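PDB 4YGT: uncharacterized protein YjgB from Bacillus subtilis, which is of unknown function, but is a putative secreted lipoprotein of the DUF4309 family, which belongs to the PepSY clan. Local coordinates for residues Y78-H83 with S89-F94; G47-A52 with D67-N72; L39-S44 with V155-K160; Y133-G138 with L142-G147. All coordinates share one frame; numbering follows the deposited sequence.

Interaction 1: Y78-H83 with S89-F94; sequences YGFSYH and SEIRYF. With SO4 (sulfate ion), chain B.
Tyr-78 and Tyr-93 meet as an offset edge-to-face pair: the rim of Tyr-93, led by CD1, comes to 3.6 Å from Tyr-78 CE1, and the ring planes stand at 69°. Beside them Ile-91 lies along Phe-80, both pointing the same way, with Ile-91 CG2 3.7 Å from Phe-80 CE2. Phe-53, which ends helix 46-53, brings its ring against those of Tyr-78 and Phe-80 at steep angles, making this the tightly packed face of an antiparallel hairpin.

The other face is more polar and opens to solvent towards the hairpin's His-83 end and round Arg-92. Gly-79 pairs with Arg-92 through two backbone bonds, and on the face of Arg-92 the Phe-94 ring brings its edge to Gly-79 N. Ser-89 and Glu-90 both oppose Ser-81, a classic beta bulge, and Ser-89 N gives Ser-81 O a bond of 2.8 Å. Each serine hydroxyl is set between its own backbone N and carbonyl carbon (chi1 71° and 49°), which brings Ser-81 OG and Ser-89 OG to 2.8 Å. His-83 lays one ring face over Ser-89 CB, a CH-pi contact. Arg-92 bends back to a salt bridge, NH2 to Glu-90 OE2 at 3.2 Å. The chemistry thus sets an aromatic face against a more polar one, where Arg-92, weakly, and Arg-65 NE bind a sulfate probably taken from the crystallisation liquor.

Interaction 2: G47-A52 with D67-N72; sequences GDVHAA and DLYHWN. With EDO (1,2-ethanediol), chain C.
A His-carboxylate hydrogen bond between His-50 and Asp-67 ties helix 46-53 to the short strand 67-69 at the margin of the sheet. NE2 of His-50 donates to OD2 of Asp-67 at 2.7 Å with an N-H...O angle of 156°. The oxygen lies in the imidazole plane, yet the donor arrives from well above the plane of the carboxylate, the two flat groups being turned 53° apart. Other groups hold Asp-67 as well: Tyr-82 OH reaches the same OD2, and the backbone N of Val-60 reaches OD1. On the far nitrogen of the ring, ND1 is bonded to Glu-55 OE2, which leaves the imidazole little freedom to flip.

Tyr-69 has the largest surface covered in this contact. With CG placed beside its backbone N, the ring runs out toward the helix, and its hydroxyl, bonded to Gly-54 O, comes over one face of His-50, 3.5 Å from CD2. With an alanine at His-50, the carboxylates of Asp-67 and Glu-55 would probably each lose a partner, and a gap would open beside the hydroxyl of Tyr-69. The same end of the tyrosine also meets Val-49, a helix residue that packs on Phe-80 and Tyr-82 of the next strand. The valine uses its CG1 methyl, anti to the backbone N at 171°, to stand 3.8 Å from Tyr-69 CE2.

Interaction 3: L39-S44 with V155-K160; sequences LTINKS and VNLKAK
The carbonyl oxygen of Thr-40, just before the Ile-41 that makes the contact, is gripped by two backbone donors: Ser-44 N at 2.8 Å and Lys-43 N at 3.1 Å. The second bond closes a type II beta turn with Ile-41 and Asn-42 at its corners. Ser-44 OG braces the same residue from its amide side, accepting from Thr-40 N at 2.8 Å. The loop so fixed presents Ile-41 to strand 152-159, and no hydrogen bond crosses between the two segments.

Ile-41 spreads its two branches along the strand. The Ile-41 and Leu-157 side chains cross at a slant, CD1 of the isoleucine lying 3.5 Å from CG of the leucine, a contact tighter than usual; with chi2 at 146°, well short of full extension, the exact place of this methyl is somewhat doubtful. CG2, the shorter branch, turns to the end of the strand and lies 4.2 Å from Ala-159 CB.

This is plain apolar packing of a loop on a strand. Ile-88 of strand 88-95 packs against Ile-41 and bonds by its backbone to Asn-42 and Ser-44, while Leu-39 leans on Asp-48 and Phe-53, so that the loop is wedged between helix 46-53 and the middle strands of the sheet.

Interaction 4: Y133-G138 with L142-G147; sequences YVYDTG and LHFVIG
At the apolar centre, CD2 of Tyr-135 lies 3.7 Å from CE1 of Phe-144, with the ring planes nearly perpendicular at 86°. Leu-112 of helix 109-116 packs on both rings, and Leu-116 on Tyr-135. Farther along the same face, Tyr-133 crosses Ile-146 at about a right angle: its CD1 comes 3.5 Å from Ile-146 CG1. That placement follows from a chi1 of -69°, which sets the ring beside its own backbone N and lets CD1 reach Ile-146. Replaced by alanine, Tyr-133 would give up its ring, which would probably leave Ile-146 without an aromatic neighbour and open a gap beside Pro-109.

The strands themselves make a beta hairpin, an antiparallel pair whose hydrogen-bonded residues, Tyr-133 with Phe-144 and Tyr-135 with Leu-142, exchange two bonds each. Tyr-135 N to Leu-142 O, 3.0 Å, is almost straight at 172°. Between these pairs Val-134 and His-143 face each other on the reverse side of the sheet. CG1 of Val-134 sits over the imidazole of His-143, 4.1 Å from its centroid, while CG2 lies 3.5 Å from ND1. Polar groups take over there: Asp-132 OD2 bonds to His-143 ND1, Glu-141 OE2 reaches NE2 weakly, and Asp-136 forms a salt bridge with Arg-121 of the outermost strand.

Overall arrangement
All four contacts belong to one antiparallel sheet of seven strands. Interaction 2 and then interaction 1 come first along the chain, interaction 4 follows, and all three are nested in the loop closed by interaction 3, which brings the last strand back into the middle of the sheet. Strand 152-159 there lies between the hairpins of interactions 1 and 4, whose centres are about 14 Å apart, and is bonded to both by its backbone. Interactions 2 and 4, about 22 Å apart between centres, sit on opposite sides of the chain's centre. Strand 152-159, the last in the chain, thus joins the two hairpins in the folded sheet.

Interaction 1: Y78-H83 with S89-F94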
# COMPACT_ATOMS: atom_id res chain seq x y z
N TYR A 78 -2.06 7.45 -2.12
CA TYR A 78 -1.44 6.37 -2.90
C TYR A 78 -0.19 6.83 -3.55
O TYR A 78 -0.06 8.00 -3.88
CB TYR A 78 -2.32 5.77 -4.01
CG TYR A 78 -3.52 5.01 -3.55
CD1 TYR A 78 -3.45 3.65 -3.25
CD2 TYR A 78 -4.75 5.63 -3.45
CE1 TYR A 78 -4.58 2.95 -2.83
CE2 TYR A 78 -5.89 4.94 -3.06
CZ TYR A 78 -5.79 3.61 -2.73
OH TYR A 78 -6.97 3.05 -2.33
N GLY A 79 0.67 5.86 -3.85
CA GLY A 79 1.90 6.02 -4.58
C GLY A 79 1.99 4.91 -5.61
O GLY A 79 1.63 3.77 -5.33
N PHE A 80 2.43 5.25 -6.81
CA PHE A 80 2.64 4.28 -7.88
C PHE A 80 4.02 4.46 -8.46
O PHE A 80 4.38 5.55 -8.86
CB PHE A 80 1.59 4.45 -8.98
CG PHE A 80 0.17 4.23 -8.51
CD1 PHE A 80 -0.56 5.27 -7.94
CD2 PHE A 80 -0.43 2.98 -8.62
CE1 PHE A 80 -1.87 5.07 -7.50
CE2 PHE A 80 -1.73 2.78 -8.17
CZ PHE A 80 -2.44 3.83 -7.62
N SER A 81 4.81 3.40 -8.47
CA SER A 81 6.11 3.37 -9.16
C SER A 81 5.91 2.49 -10.40
O SER A 81 4.98 1.68 -10.44
CB SER A 81 7.22 2.87 -8.24
OG SER A 81 7.10 1.48 -7.99
N TYR A 82 6.74 2.68 -11.43
CA TYR A 82 6.60 1.96 -12.69
C TYR A 82 7.90 1.30 -13.17
O TYR A 82 8.99 1.77 -12.84
CB TYR A 82 6.13 2.95 -13.77
CG TYR A 82 4.98 3.83 -13.32
CD1 TYR A 82 3.69 3.31 -13.20
CD2 TYR A 82 5.18 5.17 -12.99
CE1 TYR A 82 2.63 4.10 -12.74
CE2 TYR A 82 4.13 5.97 -12.54
CZ TYR A 82 2.85 5.44 -12.44
OH TYR A 82 1.79 6.22 -12.03
N HIS A 83 7.78 0.23 -13.99
CA HIS A 83 8.94 -0.39 -14.64
C HIS A 83 9.35 0.51 -15.82
O HIS A 83 8.67 1.50 -16.11
CB HIS A 83 8.63 -1.82 -15.15
CG HIS A 83 8.18 -2.81 -14.12
ND1 HIS A 83 9.06 -3.37 -13.23
CD2 HIS A 83 6.96 -3.38 -13.96
CE1 HIS A 83 8.34 -4.23 -12.52
NE2 HIS A 83 7.08 -4.27 -12.93
N SER A 89 5.07 -1.06 -11.06
CA SER A 89 6.01 -1.96 -10.38
C SER A 89 5.64 -2.10 -8.91
O SER A 89 5.88 -3.15 -8.34
CB SER A 89 7.46 -1.51 -10.54
OG SER A 89 7.65 -0.14 -10.24
N GLU A 90 5.02 -1.05 -8.29
CA GLU A 90 4.65 -1.10 -6.87
C GLU A 90 3.52 -0.14 -6.57
O GLU A 90 3.45 0.95 -7.15
CB GLU A 90 5.88 -0.76 -6.00
CG GLU A 90 5.68 -0.88 -4.50
CD GLU A 90 6.93 -0.69 -3.66
OE1 GLU A 90 8.06 -0.88 -4.19
OE2 GLU A 90 6.78 -0.38 -2.46
N ILE A 91 2.63 -0.56 -5.66
CA ILE A 91 1.53 0.30 -5.20
C ILE A 91 1.77 0.52 -3.71
O ILE A 91 2.10 -0.42 -3.00
CB ILE A 91 0.08 -0.23 -5.51
CG1 ILE A 91 -0.07 -0.60 -7.00
CG2 ILE A 91 -0.99 0.80 -5.08
CD1 ILE A 91 -1.35 -1.37 -7.41
N ARG A 92 1.68 1.78 -3.27
CA ARG A 92 1.86 2.19 -1.90
C ARG A 92 0.57 2.85 -1.41
O ARG A 92 0.11 3.82 -2.01
CB ARG A 92 3.07 3.12 -1.84
CG ARG A 92 3.69 3.26 -0.48
CD ARG A 92 5.07 3.85 -0.60
NE ARG A 92 6.10 2.87 -0.93
CZ ARG A 92 7.38 3.18 -1.14
NH1 ARG A 92 7.77 4.44 -1.10
NH2 ARG A 92 8.25 2.23 -1.44
N TYR A 93 -0.04 2.28 -0.35
CA TYR A 93 -1.26 2.73 0.31
C TYR A 93 -0.86 3.50 1.58
O TYR A 93 -0.21 2.93 2.45
CB TYR A 93 -2.15 1.50 0.62
CG TYR A 93 -3.42 1.80 1.38
CD1 TYR A 93 -4.58 2.17 0.71
CD2 TYR A 93 -3.46 1.67 2.76
CE1 TYR A 93 -5.74 2.48 1.42
CE2 TYR A 93 -4.63 1.96 3.47
CZ TYR A 93 -5.77 2.37 2.80
OH TYR A 93 -6.92 2.67 3.50
N PHE A 94 -1.24 4.79 1.69
CA PHE A 94 -0.81 5.63 2.81
C PHE A 94 -1.86 5.86 3.89
O PHE A 94 -1.56 6.50 4.91
CB PHE A 94 -0.37 6.98 2.25
CG PHE A 94 0.95 6.89 1.51
CD1 PHE A 94 2.16 6.95 2.20
CD2 PHE A 94 0.98 6.82 0.12
CE1 PHE A 94 3.37 6.89 1.51
CE2 PHE A 94 2.19 6.77 -0.56
CZ PHE A 94 3.37 6.81 0.13
S SO4 B . 12.14 4.54 -2.31
O1 SO4 B . 12.72 4.86 -3.62
O2 SO4 B . 11.22 5.57 -1.85
O3 SO4 B . 11.44 3.26 -2.44
O4 SO4 B . 13.17 4.42 -1.30

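Interaction 2: G47-A52 with D67-N72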
# COMPACT_ATOMS: atom_id res chain seq x y z
N GLY A 47 -0.25 5.73 -17.52
CA GLY A 47 -1.38 6.31 -18.22
C GLY A 47 -2.71 5.94 -17.59
O GLY A 47 -3.58 6.81 -17.48
N ASP A 48 -2.88 4.67 -17.17
CA ASP A 48 -4.11 4.20 -16.52
C ASP A 48 -4.26 4.83 -15.13
O ASP A 48 -5.36 5.15 -14.71
CB ASP A 48 -4.14 2.66 -16.39
CG ASP A 48 -4.16 1.85 -17.68
OD1 ASP A 48 -4.74 2.34 -18.68
OD2 ASP A 48 -3.65 0.71 -17.68
N VAL A 49 -3.14 4.96 -14.41
CA VAL A 49 -3.09 5.56 -13.06
C VAL A 49 -3.56 7.02 -13.16
O VAL A 49 -4.42 7.46 -12.40
CB VAL A 49 -1.67 5.42 -12.43
CG1 VAL A 49 -1.55 6.22 -11.14
CG2 VAL A 49 -1.31 3.95 -12.19
N HIS A 50 -3.01 7.75 -14.12
CA HIS A 50 -3.33 9.14 -14.37
C HIS A 50 -4.77 9.29 -14.83
O HIS A 50 -5.44 10.23 -14.43
CB HIS A 50 -2.35 9.74 -15.40
CG HIS A 50 -1.03 10.07 -14.80
ND1 HIS A 50 -0.43 11.29 -15.02
CD2 HIS A 50 -0.24 9.34 -13.96
CE1 HIS A 50 0.70 11.26 -14.33
NE2 HIS A 50 0.86 10.11 -13.69
N ALA A 51 -5.26 8.33 -15.63
CA ALA A 51 -6.65 8.30 -16.08
C ALA A 51 -7.58 8.16 -14.86
O ALA A 51 -8.56 8.89 -14.75
CB ALA A 51 -6.86 7.14 -17.06
N ALA A 52 -7.23 7.29 -13.92
CA ALA A 52 -8.02 7.03 -12.72
C ALA A 52 -7.93 8.14 -11.66
O ALA A 52 -8.97 8.53 -11.14
CB ALA A 52 -7.61 5.71 -12.10
N ASP A 67 4.52 8.26 -8.33
CA ASP A 67 3.47 9.24 -8.62
C ASP A 67 2.69 9.30 -7.33
O ASP A 67 2.15 8.27 -6.92
CB ASP A 67 2.61 8.80 -9.82
CG ASP A 67 3.11 9.29 -11.16
OD1 ASP A 67 3.97 10.21 -11.18
OD2 ASP A 67 2.64 8.78 -12.18
N LEU A 68 2.75 10.43 -6.62
CA LEU A 68 2.12 10.50 -5.29
C LEU A 68 0.79 11.28 -5.28
O LEU A 68 0.69 12.39 -5.81
CB LEU A 68 3.08 11.08 -4.27
CG LEU A 68 4.29 10.22 -3.96
CD1 LEU A 68 5.43 11.08 -3.41
CD2 LEU A 68 3.93 9.07 -3.00
N TYR A 69 -0.22 10.64 -4.69
CA TYR A 69 -1.57 11.17 -4.56
C TYR A 69 -1.86 11.31 -3.10
O TYR A 69 -1.83 10.33 -2.36
CB TYR A 69 -2.58 10.26 -5.28
CG TYR A 69 -2.33 10.20 -6.78
CD1 TYR A 69 -2.90 11.15 -7.63
CD2 TYR A 69 -1.53 9.21 -7.34
CE1 TYR A 69 -2.67 11.10 -9.00
CE2 TYR A 69 -1.30 9.15 -8.72
CZ TYR A 69 -1.88 10.10 -9.54
OH TYR A 69 -1.68 10.05 -10.90
N HIS A 70 -2.01 12.54 -2.66
CA HIS A 70 -2.23 12.89 -1.27
C HIS A 70 -3.58 12.39 -0.79
O HIS A 70 -4.50 12.28 -1.60
CB HIS A 70 -2.16 14.43 -1.12
CG HIS A 70 -1.85 14.87 0.27
ND1 HIS A 70 -2.84 15.06 1.21
CD2 HIS A 70 -0.65 15.15 0.84
CE1 HIS A 70 -2.22 15.45 2.31
NE2 HIS A 70 -0.90 15.51 2.14
N TRP A 71 -3.71 12.09 0.50
CA TRP A 71 -5.00 11.71 1.07
C TRP A 71 -5.91 12.94 1.04
O TRP A 71 -5.44 14.07 1.17
CB TRP A 71 -4.89 11.10 2.49
CG TRP A 71 -4.01 11.85 3.48
CD1 TRP A 71 -4.18 13.12 3.94
CD2 TRP A 71 -2.90 11.30 4.21
NE1 TRP A 71 -3.24 13.41 4.90
CE2 TRP A 71 -2.43 12.31 5.08
CE3 TRP A 71 -2.23 10.05 4.19
CZ2 TRP A 71 -1.33 12.12 5.93
CZ3 TRP A 71 -1.14 9.86 5.03
CH2 TRP A 71 -0.69 10.89 5.89
N ASN A 72 -7.19 12.73 0.79
CA ASN A 72 -8.18 13.81 0.71
C ASN A 72 -9.45 13.33 1.42
O ASN A 72 -10.06 12.37 0.96
CB ASN A 72 -8.44 14.18 -0.75
CG ASN A 72 -9.27 15.42 -0.94
OD1 ASN A 72 -10.09 15.79 -0.10
ND2 ASN A 72 -9.04 16.10 -2.04
C1 EDO C . -7.13 10.34 -4.60
O1 EDO C . -5.84 10.90 -4.51
C2 EDO C . -7.57 9.79 -3.24
O2 EDO C . -7.40 10.79 -2.25

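Interaction 3: L39-S44 with V155-K160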
# COMPACT_ATOMS: atom_id res chain seq x y z
N LEU A 39 -6.21 -1.50 -11.13
CA LEU A 39 -4.87 -1.08 -11.51
C LEU A 39 -3.91 -2.19 -11.09
O LEU A 39 -3.58 -2.30 -9.91
CB LEU A 39 -4.52 0.29 -10.89
CG LEU A 39 -5.36 1.48 -11.35
CD1 LEU A 39 -5.13 2.68 -10.46
CD2 LEU A 39 -5.07 1.82 -12.80
N THR A 40 -3.52 -3.04 -12.04
CA THR A 40 -2.74 -4.26 -11.80
C THR A 40 -1.23 -4.09 -11.98
O THR A 40 -0.76 -3.61 -13.01
CB THR A 40 -3.26 -5.38 -12.71
OG1 THR A 40 -4.68 -5.35 -12.69
CG2 THR A 40 -2.80 -6.80 -12.29
N ILE A 41 -0.47 -4.61 -10.99
CA ILE A 41 1.00 -4.64 -11.04
C ILE A 41 1.43 -5.39 -12.32
O ILE A 41 0.81 -6.39 -12.67
CB ILE A 41 1.57 -5.28 -9.74
CG1 ILE A 41 1.57 -4.21 -8.62
CG2 ILE A 41 3.00 -5.86 -9.93
CD1 ILE A 41 1.32 -4.71 -7.38
N ASN A 42 2.42 -4.82 -13.06
CA ASN A 42 3.04 -5.35 -14.28
C ASN A 42 2.06 -5.42 -15.47
O ASN A 42 2.41 -5.99 -16.51
CB ASN A 42 3.66 -6.74 -14.00
CG ASN A 42 4.92 -7.08 -14.75
OD1 ASN A 42 5.47 -6.29 -15.54
ND2 ASN A 42 5.41 -8.28 -14.51
N LYS A 43 0.84 -4.85 -15.33
CA LYS A 43 -0.18 -4.91 -16.37
C LYS A 43 -0.74 -3.50 -16.65
O LYS A 43 -0.71 -3.07 -17.80
CB LYS A 43 -1.29 -5.89 -15.95
CG LYS A 43 -2.12 -6.47 -17.08
CD LYS A 43 -3.18 -7.48 -16.57
CE LYS A 43 -2.63 -8.82 -16.08
NZ LYS A 43 -2.09 -9.67 -17.19
N SER A 44 -1.24 -2.79 -15.63
CA SER A 44 -1.76 -1.44 -15.82
C SER A 44 -0.58 -0.48 -15.95
O SER A 44 0.51 -0.76 -15.41
CB SER A 44 -2.68 -1.03 -14.68
OG SER A 44 -3.78 -1.92 -14.61
N VAL A 155 1.37 0.63 3.29
CA VAL A 155 1.27 -0.78 2.91
C VAL A 155 1.67 -0.85 1.44
O VAL A 155 1.09 -0.13 0.63
CB VAL A 155 -0.14 -1.34 3.17
CG1 VAL A 155 -0.19 -2.83 2.86
CG2 VAL A 155 -0.58 -1.09 4.60
N ASN A 156 2.70 -1.63 1.11
CA ASN A 156 3.20 -1.79 -0.25
C ASN A 156 2.77 -3.09 -0.90
O ASN A 156 2.75 -4.13 -0.25
CB ASN A 156 4.73 -1.73 -0.28
CG ASN A 156 5.32 -0.48 0.30
OD1 ASN A 156 4.64 0.53 0.45
ND2 ASN A 156 6.61 -0.54 0.64
N LEU A 157 2.46 -3.03 -2.20
CA LEU A 157 2.14 -4.21 -2.99
C LEU A 157 3.07 -4.30 -4.17
O LEU A 157 3.19 -3.35 -4.93
CB LEU A 157 0.68 -4.23 -3.45
CG LEU A 157 0.21 -5.49 -4.19
CD1 LEU A 157 0.22 -6.71 -3.29
CD2 LEU A 157 -1.13 -5.29 -4.76
N LYS A 158 3.75 -5.46 -4.33
CA LYS A 158 4.64 -5.69 -5.47
C LYS A 158 4.66 -7.16 -5.84
O LYS A 158 4.18 -7.98 -5.06
CB LYS A 158 6.06 -5.14 -5.22
CG LYS A 158 6.86 -5.76 -4.09
CD LYS A 158 8.32 -5.33 -4.22
CE LYS A 158 9.13 -5.51 -2.96
NZ LYS A 158 10.32 -4.62 -2.94
N ALA A 159 5.22 -7.50 -7.01
CA ALA A 159 5.36 -8.90 -7.41
C ALA A 159 6.47 -9.57 -6.62
O ALA A 159 7.47 -8.91 -6.29
CB ALA A 159 5.66 -9.01 -8.90
N LYS A 160 6.28 -10.86 -6.28
CA LYS A 160 7.29 -11.68 -5.60
C LYS A 160 8.56 -11.79 -6.48
O LYS A 160 8.42 -12.08 -7.70
CB LYS A 160 6.75 -13.09 -5.28
CG LYS A 160 6.01 -13.21 -3.94
CD LYS A 160 6.33 -14.52 -3.21
CE LYS A 160 5.69 -15.75 -3.84
NZ LYS A 160 6.24 -17.06 -3.33
OXT LYS A 160 9.67 -11.56 -5.97

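Interaction 4: Y133-G138 with L142-G147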
# COMPACT_ATOMS: atom_id res chain seq x y z
N TYR A 133 6.40 -5.91 7.93
CA TYR A 133 5.76 -7.22 8.11
C TYR A 133 5.26 -7.70 6.74
O TYR A 133 4.32 -7.11 6.19
CB TYR A 133 4.61 -7.11 9.12
CG TYR A 133 5.06 -6.86 10.53
CD1 TYR A 133 5.31 -5.57 10.99
CD2 TYR A 133 5.21 -7.91 11.44
CE1 TYR A 133 5.70 -5.32 12.30
CE2 TYR A 133 5.62 -7.68 12.75
CZ TYR A 133 5.86 -6.38 13.18
OH TYR A 133 6.24 -6.12 14.47
N VAL A 134 5.91 -8.72 6.14
CA VAL A 134 5.57 -9.19 4.80
C VAL A 134 4.66 -10.42 4.83
O VAL A 134 4.98 -11.41 5.48
CB VAL A 134 6.83 -9.47 3.93
CG1 VAL A 134 6.45 -9.77 2.49
CG2 VAL A 134 7.82 -8.33 4.00
N TYR A 135 3.55 -10.35 4.08
CA TYR A 135 2.58 -11.43 3.87
C TYR A 135 2.59 -11.85 2.40
O TYR A 135 2.38 -11.01 1.54
CB TYR A 135 1.16 -10.99 4.30
CG TYR A 135 0.97 -11.02 5.80
CD1 TYR A 135 0.56 -12.18 6.45
CD2 TYR A 135 1.25 -9.90 6.58
CE1 TYR A 135 0.41 -12.22 7.83
CE2 TYR A 135 1.08 -9.92 7.97
CZ TYR A 135 0.67 -11.09 8.59
OH TYR A 135 0.51 -11.12 9.96
N ASP A 136 2.89 -13.13 2.10
CA ASP A 136 2.91 -13.60 0.71
C ASP A 136 1.48 -13.80 0.23
O ASP A 136 0.66 -14.37 0.96
CB ASP A 136 3.74 -14.87 0.55
CG ASP A 136 5.25 -14.70 0.73
OD1 ASP A 136 5.76 -13.57 0.51
OD2 ASP A 136 5.93 -15.71 1.00
N THR A 137 1.16 -13.28 -0.97
CA THR A 137 -0.18 -13.32 -1.58
C THR A 137 -0.11 -13.78 -3.05
O THR A 137 -0.24 -13.00 -3.99
CB THR A 137 -0.86 -11.93 -1.44
OG1 THR A 137 -0.10 -10.97 -2.16
CG2 THR A 137 -1.03 -11.50 0.01
N GLY A 138 0.11 -15.07 -3.22
CA GLY A 138 0.23 -15.71 -4.53
C GLY A 138 1.50 -15.29 -5.25
O GLY A 138 2.60 -15.57 -4.78
N LEU A 142 2.48 -8.36 0.19
CA LEU A 142 1.98 -7.18 0.90
C LEU A 142 2.95 -6.84 1.98
O LEU A 142 3.19 -7.67 2.87
CB LEU A 142 0.64 -7.45 1.53
CG LEU A 142 -0.61 -7.10 0.84
CD1 LEU A 142 -1.75 -7.33 1.78
CD2 LEU A 142 -0.61 -5.65 0.39
N HIS A 143 3.53 -5.65 1.90
CA HIS A 143 4.52 -5.17 2.84
C HIS A 143 3.87 -4.15 3.77
O HIS A 143 3.63 -3.02 3.35
CB HIS A 143 5.68 -4.53 2.06
CG HIS A 143 6.47 -5.48 1.22
ND1 HIS A 143 7.76 -5.84 1.56
CD2 HIS A 143 6.14 -6.08 0.06
CE1 HIS A 143 8.17 -6.64 0.61
NE2 HIS A 143 7.24 -6.82 -0.32
N PHE A 144 3.52 -4.57 5.00
CA PHE A 144 2.96 -3.64 5.98
C PHE A 144 4.12 -2.95 6.70
O PHE A 144 4.79 -3.59 7.51
CB PHE A 144 2.03 -4.34 6.97
CG PHE A 144 0.79 -4.92 6.37
CD1 PHE A 144 0.78 -6.23 5.90
CD2 PHE A 144 -0.39 -4.18 6.29
CE1 PHE A 144 -0.39 -6.79 5.38
CE2 PHE A 144 -1.55 -4.73 5.75
CZ PHE A 144 -1.55 -6.04 5.31
N VAL A 145 4.39 -1.67 6.36
CA VAL A 145 5.52 -0.94 6.94
C VAL A 145 5.06 -0.18 8.21
O VAL A 145 4.41 0.86 8.12
CB VAL A 145 6.19 -0.02 5.88
CG1 VAL A 145 7.38 0.72 6.46
CG2 VAL A 145 6.62 -0.82 4.66
N ILE A 146 5.42 -0.72 9.39
CA ILE A 146 5.07 -0.20 10.71
C ILE A 146 6.18 0.74 11.23
O ILE A 146 7.37 0.42 11.14
CB ILE A 146 4.79 -1.40 11.68
CG1 ILE A 146 3.81 -2.44 11.05
CG2 ILE A 146 4.34 -0.95 13.09
CD1 ILE A 146 2.28 -2.16 11.15
N GLY A 147 5.76 1.88 11.76
CA GLY A 147 6.66 2.90 12.28
C GLY A 147 7.21 2.62 13.66
O GLY A 147 7.17 1.48 14.12